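Local coordinates for alpha-fucosidase GH29 (Fusarium graminearum, PDB 4PSR), which hydrolyses alpha-L-fucosidic bonds as a retaining GH29 glycosidase, probably including the alpha-1,6-linked core fucose of glycoproteins, at residues V268-H273 against A283-W287; P500-V506 against V517-L521. One frame throughout, in Å; residues are numbered along the deposited sequence.

Contact 1 of 2, residues V268-H273 against A283-W287; sequences VTTYKH and AVDDW. With FUL (beta-L-fucopyranose), chain M; TRS (2-amino-2-hydroxymethyl-propane-1,3-diol), chain H.
Tyr271 OH gives a weak hydrogen bond to Asp285 OD1 at 2.8 Å. The carboxylate stands almost perpendicular to the phenol ring (89°). Tyr271 CG lies between its backbone N and carbonyl carbon (chi1 71°), and the ring runs alongside Asp285. A Tris molecule, probably from the crystallisation liquor, donates a hydrogen bond from O2 to Asp285 OD2 (2.6 Å). Its N bonds to both Tyr271 OH and His273 O. Elsewhere, one water bridges Thr270 OG1 and Asp286 OD1.

Lys272 NZ hydrogen-bonds O5 of the fucose at 2.9 Å and forms a salt bridge with Asp226.

Backbone bonds join the strands in parallel register. Val284 N donates to Thr269 O, Tyr271 N to Val284 O, and Asp286 N to Tyr271 O. His273 N donates to Asp286 O.

Apolar contacts lie along the strands: Ala283 CB meets Tyr271 CD1, and Val268 CG1 meets Val284 CG2.

The His273 side chain is modelled in two conformers, so its ring contacts are less certain. In one of them the imidazole stacks face-to-face on Trp287. Its centroid lies 3.8 Å from that of the six-membered indole ring, with the planes 14° apart. His273 CB then makes a CH-pi contact over the five-membered ring.

These are neighbouring parallel strands of the TIM barrel, with the fucose site at their C-terminal end.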
ATOM      1  N   VAL A 268      12.340   0.491   5.572  1.00 11.13           N
ATOM      2  CA  VAL A 268      11.467  -0.420   4.835  1.00 10.10           C
ATOM      3  C   VAL A 268      11.711  -0.287   3.354  1.00  9.91           C
ATOM      4  O   VAL A 268      11.890   0.819   2.840  1.00 10.69           O
ATOM      5  CB  VAL A 268       9.992  -0.075   5.099  1.00 10.96           C
ATOM      6  CG1 VAL A 268       9.029  -0.933   4.284  1.00 12.49           C
ATOM      7  CG2 VAL A 268       9.689  -0.198   6.581  1.00 13.43           C
ATOM      8  N   THR A 269      11.722  -1.409   2.620  1.00  9.79           N
ATOM      9  CA  THR A 269      11.616  -1.318   1.175  1.00 10.84           C
ATOM     10  C   THR A 269      10.455  -2.173   0.668  1.00 10.21           C
ATOM     11  O   THR A 269      10.165  -3.244   1.224  1.00 10.96           O
ATOM     12  CB  THR A 269      12.957  -1.668   0.467  1.00 10.36           C
ATOM     13  OG1 THR A 269      12.921  -1.252  -0.899  1.00 11.47           O
ATOM     14  CG2 THR A 269      13.278  -3.161   0.550  1.00 12.38           C
ATOM     15  N   THR A 270       9.727  -1.640  -0.303  1.00 10.35           N
ATOM     16  CA  THR A 270       8.567  -2.314  -0.879  1.00 10.28           C
ATOM     17  C   THR A 270       8.847  -2.685  -2.344  1.00 12.77           C
ATOM     18  O   THR A 270       9.733  -2.102  -3.002  1.00 12.78           O
ATOM     19  CB  THR A 270       7.251  -1.460  -0.812  1.00 11.40           C
ATOM     20  OG1 THR A 270       7.326  -0.390  -1.760  1.00 11.62           O
ATOM     21  CG2 THR A 270       6.991  -0.885   0.574  1.00 12.67           C
ATOM     22  N   TYR A 271       8.124  -3.669  -2.842  1.00 11.48           N
ATOM     23  CA  TYR A 271       8.270  -4.081  -4.238  1.00 10.04           C
ATOM     24  C   TYR A 271       6.914  -4.643  -4.667  1.00 10.58           C
ATOM     25  O   TYR A 271       6.112  -5.033  -3.801  1.00 11.19           O
ATOM     26  CB  TYR A 271       9.430  -5.079  -4.447  1.00 12.46           C
ATOM     27  CG  TYR A 271       9.126  -6.432  -3.870  1.00 12.36           C
ATOM     28  CD1 TYR A 271       8.903  -6.615  -2.508  1.00 13.63           C
ATOM     29  CD2 TYR A 271       9.024  -7.535  -4.717  1.00 13.36           C
ATOM     30  CE1 TYR A 271       8.569  -7.836  -2.004  1.00 15.69           C
ATOM     31  CE2 TYR A 271       8.690  -8.772  -4.221  1.00 17.02           C
ATOM     32  CZ  TYR A 271       8.466  -8.926  -2.872  1.00 18.51           C
ATOM     33  OH  TYR A 271       8.097 -10.171  -2.387  1.00 18.21           O
ATOM     34  N   LYS A 272       6.644  -4.672  -5.969  1.00 11.19           N
ATOM     35  CA  LYS A 272       5.318  -5.120  -6.432  1.00 10.45           C
ATOM     36  C   LYS A 272       5.108  -6.607  -6.124  1.00 11.71           C
ATOM     37  O   LYS A 272       5.997  -7.416  -6.322  1.00 12.40           O
ATOM     38  CB  LYS A 272       5.087  -4.803  -7.905  1.00 12.22           C
ATOM     39  CG  LYS A 272       5.041  -3.320  -8.198  1.00 11.20           C
ATOM     40  CD  LYS A 272       3.828  -2.643  -7.522  1.00 13.88           C
ATOM     41  CE  LYS A 272       3.690  -1.173  -7.877  1.00 14.80           C
ATOM     42  NZ  LYS A 272       3.257  -1.007  -9.281  1.00 13.63           N
ATOM     43  N   HIS A 273       3.913  -6.934  -5.637  0.64 12.83           N
ATOM     44  CA  HIS A 273       3.565  -8.268  -5.146  0.64 13.15           C
ATOM     45  C   HIS A 273       3.904  -9.390  -6.116  0.64 16.79           C
ATOM     46  O   HIS A 273       4.414 -10.422  -5.712  0.64 15.97           O
ATOM     47  CB  HIS A 273       2.066  -8.305  -4.778  0.64 12.61           C
ATOM     48  CG  HIS A 273       1.534  -9.682  -4.495  0.64 11.86           C
ATOM     49  ND1 HIS A 273       0.543 -10.269  -5.250  0.64 23.25           N
ATOM     50  CD2 HIS A 273       1.852 -10.574  -3.528  0.64 13.11           C
ATOM     51  CE1 HIS A 273       0.273 -11.470  -4.765  0.64 18.51           C
ATOM     52  NE2 HIS A 273       1.054 -11.682  -3.723  0.64 12.95           N
ATOM     53  N   ALA A 283      11.535  -7.540   2.441  1.00 10.54           N
ATOM     54  CA  ALA A 283      10.856  -6.445   1.735  1.00 11.27           C
ATOM     55  C   ALA A 283       9.358  -6.653   1.850  1.00 12.99           C
ATOM     56  O   ALA A 283       8.891  -7.786   2.012  1.00 11.29           O
ATOM     57  CB  ALA A 283      11.280  -6.404   0.273  1.00 11.23           C
ATOM     58  N   VAL A 284       8.597  -5.568   1.794  1.00 11.22           N
ATOM     59  CA  VAL A 284       7.151  -5.598   1.940  1.00 10.94           C
ATOM     60  C   VAL A 284       6.479  -5.687   0.582  1.00 10.12           C
ATOM     61  O   VAL A 284       6.767  -4.888  -0.315  1.00 11.67           O
ATOM     62  CB  VAL A 284       6.665  -4.339   2.718  1.00 10.75           C
ATOM     63  CG1 VAL A 284       5.146  -4.324   2.820  1.00 12.84           C
ATOM     64  CG2 VAL A 284       7.293  -4.323   4.090  1.00 11.79           C
ATOM     65  N   ASP A 285       5.585  -6.657   0.414  1.00 10.54           N
ATOM     66  CA  ASP A 285       4.828  -6.819  -0.830  1.00 11.16           C
ATOM     67  C   ASP A 285       3.841  -5.680  -1.008  1.00 12.38           C
ATOM     68  O   ASP A 285       3.080  -5.349  -0.075  1.00 11.72           O
ATOM     69  CB  ASP A 285       3.995  -8.126  -0.821  1.00 12.23           C
ATOM     70  CG  ASP A 285       4.815  -9.394  -0.944  1.00 16.44           C
ATOM     71  OD1 ASP A 285       6.035  -9.384  -0.725  1.00 16.46           O
ATOM     72  OD2 ASP A 285       4.152 -10.429  -1.192  1.00 16.27           O
ATOM     73  N   ASP A 286       3.821  -5.089  -2.203  1.00 10.82           N
ATOM     74  CA  ASP A 286       2.925  -3.981  -2.542  1.00 10.36           C
ATOM     75  C   ASP A 286       1.927  -4.489  -3.571  1.00 11.43           C
ATOM     76  O   ASP A 286       2.257  -4.757  -4.737  1.00 10.92           O
ATOM     77  CB  ASP A 286       3.760  -2.819  -3.080  1.00 10.72           C
ATOM     78  CG  ASP A 286       2.950  -1.615  -3.393  1.00 11.79           C
ATOM     79  OD1 ASP A 286       3.283  -0.931  -4.408  1.00 11.67           O
ATOM     80  OD2 ASP A 286       2.009  -1.304  -2.641  1.00 12.92           O
ATOM     81  N   TRP A 287       0.704  -4.710  -3.127  1.00 11.07           N
ATOM     82  CA  TRP A 287      -0.329  -5.275  -3.974  1.00 12.83           C
ATOM     83  C   TRP A 287      -0.878  -4.298  -4.964  1.00 15.54           C
ATOM     84  O   TRP A 287      -0.899  -3.083  -4.715  1.00 13.35           O
ATOM     85  CB  TRP A 287      -1.480  -5.764  -3.099  1.00 13.51           C
ATOM     86  CG  TRP A 287      -1.203  -7.087  -2.473  1.00 14.58           C
ATOM     87  CD1 TRP A 287      -0.273  -7.362  -1.529  1.00 11.93           C
ATOM     88  CD2 TRP A 287      -1.852  -8.325  -2.767  1.00 13.44           C
ATOM     89  NE1 TRP A 287      -0.299  -8.695  -1.202  1.00 14.58           N
ATOM     90  CE2 TRP A 287      -1.259  -9.308  -1.959  1.00 14.41           C
ATOM     91  CE3 TRP A 287      -2.881  -8.698  -3.639  1.00 15.87           C
ATOM     92  CZ2 TRP A 287      -1.664 -10.649  -1.987  1.00 15.17           C
ATOM     93  CZ3 TRP A 287      -3.263 -10.034  -3.679  1.00 17.30           C
ATOM     94  CH2 TRP A 287      -2.671 -10.983  -2.852  1.00 16.31           C
TER
HETATM   95  C1  FUL M 622       2.785   1.006 -12.066  1.00 13.49           C
HETATM   96  C2  FUL M 622       3.401   2.073 -12.947  1.00 16.14           C
HETATM   97  O2  FUL M 622       3.661   1.599 -14.278  1.00 13.61           O
HETATM   98  C3  FUL M 622       2.414   3.210 -12.972  1.00 13.34           C
HETATM   99  O3  FUL M 622       2.892   4.212 -13.842  1.00 12.57           O
HETATM  100  C4  FUL M 622       2.276   3.719 -11.560  1.00 13.81           C
HETATM  101  O4  FUL M 622       3.521   4.259 -11.128  1.00 13.00           O
HETATM  102  C5  FUL M 622       1.833   2.576 -10.654  1.00 14.89           C
HETATM  103  C6  FUL M 622       1.744   2.978  -9.198  1.00 15.82           C
HETATM  104  O5  FUL M 622       2.703   1.451 -10.733  1.00 13.26           O
HETATM  105  O1  FUL M 622       3.627  -0.119 -12.076  1.00 15.10           O
HETATM  106  C   TRS H 617       6.150 -12.873  -4.221  1.00 19.52           C
HETATM  107  C1  TRS H 617       7.389 -13.679  -3.855  1.00 27.04           C
HETATM  108  C2  TRS H 617       5.114 -12.947  -3.103  1.00 19.62           C
HETATM  109  C3  TRS H 617       5.600 -13.393  -5.557  1.00 26.70           C
HETATM  110  N   TRS H 617       6.585 -11.478  -4.412  1.00 20.82           N
HETATM  111  O1  TRS H 617       8.386 -13.349  -4.803  1.00 44.37           O
HETATM  112  O2  TRS H 617       5.644 -12.484  -1.860  1.00 17.78           O
HETATM  113  O3  TRS H 617       5.032 -14.679  -5.422  1.00 31.30           O
HETATM  114  O   HOH W   1       6.273  -1.136  -4.178  1.00 11.12           O

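Contact 2 of 2, residues P500-V506 against V517-L521; sequences PERGAAV and VALAL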
ATOM      1  N   PRO A 500     -15.528 -19.526  12.309  1.00 18.45           N
ATOM      2  CA  PRO A 500     -16.107 -19.134  11.020  1.00 17.32           C
ATOM      3  C   PRO A 500     -17.215 -20.082  10.572  1.00 20.90           C
ATOM      4  O   PRO A 500     -17.150 -21.275  10.913  1.00 23.50           O
ATOM      5  CB  PRO A 500     -14.914 -19.239  10.052  1.00 18.56           C
ATOM      6  CG  PRO A 500     -13.721 -19.055  10.928  1.00 16.83           C
ATOM      7  CD  PRO A 500     -14.079 -19.765  12.212  1.00 17.22           C
ATOM      8  N   GLU A 501     -18.181 -19.588   9.799  1.00 17.71           N
ATOM      9  CA  GLU A 501     -19.252 -20.438   9.281  1.00 17.93           C
ATOM     10  C   GLU A 501     -18.677 -21.590   8.484  1.00 23.46           C
ATOM     11  O   GLU A 501     -19.083 -22.740   8.648  1.00 21.73           O
ATOM     12  CB  GLU A 501     -20.245 -19.659   8.404  1.00 24.94           C
ATOM     13  CG  GLU A 501     -21.432 -20.542   7.980  1.00 26.26           C
ATOM     14  CD  GLU A 501     -22.347 -19.906   6.957  1.00 49.23           C
ATOM     15  OE1 GLU A 501     -22.019 -18.818   6.447  1.00 45.45           O
ATOM     16  OE2 GLU A 501     -23.401 -20.509   6.659  1.00 56.26           O
ATOM     17  N   ARG A 502     -17.735 -21.284   7.598  1.00 19.56           N
ATOM     18  CA  ARG A 502     -16.955 -22.312   6.940  1.00 16.36           C
ATOM     19  C   ARG A 502     -15.495 -21.972   7.150  1.00 17.92           C
ATOM     20  O   ARG A 502     -15.015 -20.935   6.698  1.00 22.82           O
ATOM     21  CB  ARG A 502     -17.239 -22.370   5.437  1.00 23.71           C
ATOM     22  CG  ARG A 502     -18.661 -22.733   5.080  1.00 33.75           C
ATOM     23  CD  ARG A 502     -18.925 -24.209   5.316  1.00 27.84           C
ATOM     24  NE  ARG A 502     -20.329 -24.539   5.066  1.00 33.80           N
ATOM     25  CZ  ARG A 502     -21.276 -24.596   6.001  1.00 46.94           C
ATOM     26  NH1 ARG A 502     -20.993 -24.366   7.279  1.00 33.70           N
ATOM     27  NH2 ARG A 502     -22.519 -24.898   5.656  1.00 53.03           N
ATOM     28  N   GLY A 503     -14.780 -22.832   7.858  1.00 16.72           N
ATOM     29  CA  GLY A 503     -13.426 -22.529   8.255  1.00 15.87           C
ATOM     30  C   GLY A 503     -13.041 -23.345   9.467  1.00 14.35           C
ATOM     31  O   GLY A 503     -13.575 -24.429   9.697  1.00 18.04           O
ATOM     32  N   ALA A 504     -12.083 -22.842  10.225  1.00 14.62           N
ATOM     33  CA  ALA A 504     -11.577 -23.571  11.371  1.00 13.72           C
ATOM     34  C   ALA A 504     -11.047 -22.576  12.389  1.00 16.80           C
ATOM     35  O   ALA A 504     -10.943 -21.374  12.116  1.00 15.12           O
ATOM     36  CB  ALA A 504     -10.497 -24.541  10.941  1.00 16.63           C
ATOM     37  N   ALA A 505     -10.730 -23.070  13.591  1.00 16.14           N
ATOM     38  CA  ALA A 505     -10.034 -22.271  14.594  1.00 16.46           C
ATOM     39  C   ALA A 505      -9.014 -23.171  15.281  1.00 15.55           C
ATOM     40  O   ALA A 505      -9.338 -24.326  15.628  1.00 17.93           O
ATOM     41  CB  ALA A 505     -11.018 -21.664  15.618  1.00 16.24           C
ATOM     42  N   VAL A 506      -7.793 -22.660  15.467  1.00 14.87           N
ATOM     43  CA  VAL A 506      -6.739 -23.422  16.132  1.00 15.75           C
ATOM     44  C   VAL A 506      -6.446 -22.813  17.497  1.00 18.97           C
ATOM     45  O   VAL A 506      -6.572 -21.614  17.667  1.00 17.72           O
ATOM     46  CB  VAL A 506      -5.450 -23.503  15.287  1.00 13.77           C
ATOM     47  CG1 VAL A 506      -5.681 -24.395  14.069  1.00 15.00           C
ATOM     48  CG2 VAL A 506      -4.979 -22.109  14.838  1.00 16.96           C
ATOM     49  N   VAL A 517      -6.597 -18.769  16.930  1.00 17.48           N
ATOM     50  CA  VAL A 517      -6.628 -18.063  15.657  1.00 13.58           C
ATOM     51  C   VAL A 517      -7.764 -18.654  14.836  1.00 15.76           C
ATOM     52  O   VAL A 517      -7.813 -19.874  14.622  1.00 15.66           O
ATOM     53  CB  VAL A 517      -5.304 -18.212  14.882  1.00 17.37           C
ATOM     54  CG1 VAL A 517      -5.388 -17.530  13.515  1.00 18.43           C
ATOM     55  CG2 VAL A 517      -4.153 -17.624  15.695  1.00 19.58           C
ATOM     56  N   ALA A 518      -8.678 -17.805  14.375  1.00 14.17           N
ATOM     57  CA  ALA A 518      -9.712 -18.213  13.413  1.00 13.56           C
ATOM     58  C   ALA A 518      -9.144 -18.203  11.981  1.00 15.67           C
ATOM     59  O   ALA A 518      -8.314 -17.340  11.638  1.00 16.00           O
ATOM     60  CB  ALA A 518     -10.902 -17.313  13.512  1.00 14.46           C
ATOM     61  N   LEU A 519      -9.556 -19.187  11.190  1.00 14.13           N
ATOM     62  CA  LEU A 519      -9.089 -19.359   9.803  1.00 14.64           C
ATOM     63  C   LEU A 519     -10.255 -19.481   8.833  1.00 15.52           C
ATOM     64  O   LEU A 519     -11.163 -20.284   9.015  1.00 15.04           O
ATOM     65  CB  LEU A 519      -8.201 -20.600   9.689  1.00 14.22           C
ATOM     66  CG  LEU A 519      -6.969 -20.655  10.592  1.00 15.20           C
ATOM     67  CD1 LEU A 519      -6.281 -22.021  10.483  1.00 16.63           C
ATOM     68  CD2 LEU A 519      -5.982 -19.536  10.263  1.00 18.16           C
ATOM     69  N   ALA A 520     -10.223 -18.686   7.763  1.00 13.73           N
ATOM     70  CA  ALA A 520     -11.167 -18.857   6.670  1.00 15.30           C
ATOM     71  C   ALA A 520     -10.761 -20.054   5.811  1.00 15.20           C
ATOM     72  O   ALA A 520      -9.795 -20.752   6.132  1.00 15.78           O
ATOM     73  CB  ALA A 520     -11.193 -17.579   5.820  1.00 16.79           C
ATOM     74  N   LEU A 521     -11.478 -20.306   4.711  1.00 14.75           N
ATOM     75  CA  LEU A 521     -10.991 -21.231   3.707  1.00 18.60           C
ATOM     76  C   LEU A 521      -9.730 -20.633   3.093  1.00 17.46           C
ATOM     77  O   LEU A 521      -9.701 -19.436   2.799  1.00 21.09           O
ATOM     78  CB  LEU A 521     -12.047 -21.464   2.627  1.00 18.76           C
ATOM     79  CG  LEU A 521     -13.418 -21.974   3.054  1.00 20.94           C
ATOM     80  CD1 LEU A 521     -14.256 -22.251   1.799  1.00 27.48           C
ATOM     81  CD2 LEU A 521     -13.295 -23.231   3.882  1.00 22.66           C
TER
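Leu519 N donates to Ala504 O at 2.8 Å, the shortest hydrogen bond between 500-506 and 517-521. The return bond runs from Ala504 N to Leu519 O at 3.0 Å. A second such pair joins Val506 and Val517, N to O in both directions. Ala505 and Ala518 form the non-hydrogen-bonded pair between them, with their CA atoms 4.2 Å apart. Ala505 CA adds a CA-H...O contact to Val517 O.

Leu519 O has further neighbours. Gly503 CA makes a CA-H...O contact with it at 3.3 Å, and Pro500 CG lies 3.4 Å from it. Gly503 has backbone angles (157°, -155°) of a kind glycine adopts easily, and it lies close against Leu519 O.

Ala504, Val506, Val517 and Leu519 share one face of the hairpin. The two valines lie side by side and point the same way. With Val506 CG1 anti to the carbonyl carbon (chi1 -70°), Val506 CG2 falls between the backbone N and the carbonyl carbon and packs 3.9 Å from Val517 CB. Val506 CG1 touches Leu519 CD1 more loosely. Ala505 and Ala518 occupy the other face, where Pro500 CG meets Ala518 CB. Farther out, Leu521 CD2 approaches Arg502 CB.

Leu519 also packs on Phe528 and Leu529 of helix 526-532, and Val517 on Ala532. Val506 touches Ile580 of strand 579-584. Backbone bonds of Ala505 with Arg543, in strand 541-544, and of Gly503 with Ser545, just after it, join the hairpin to its neighbour, leaving strand 516-519 at the sheet edge.

How the contacts relate
Both contacts pair two strands that are close in sequence, but in different sheets of the chain. Contact 1 is parallel and lies near the centre of the chain, within the eight-stranded barrel. Contact 2 is an antiparallel hairpin in a four-stranded sheet, and its centre is about 26 Å from the centre of the chain. Both are mostly buried, yet contact 2 runs out to exposed residues at Ala520 and Leu521. Their chemistry differs accordingly. Contact 1 is rich in charged, polar and aromatic groups and reaches the bound fucose. Contact 2 relies on backbone bonds and small or aliphatic side chains. The two share no strands; their nearest atoms are about 12 Å apart.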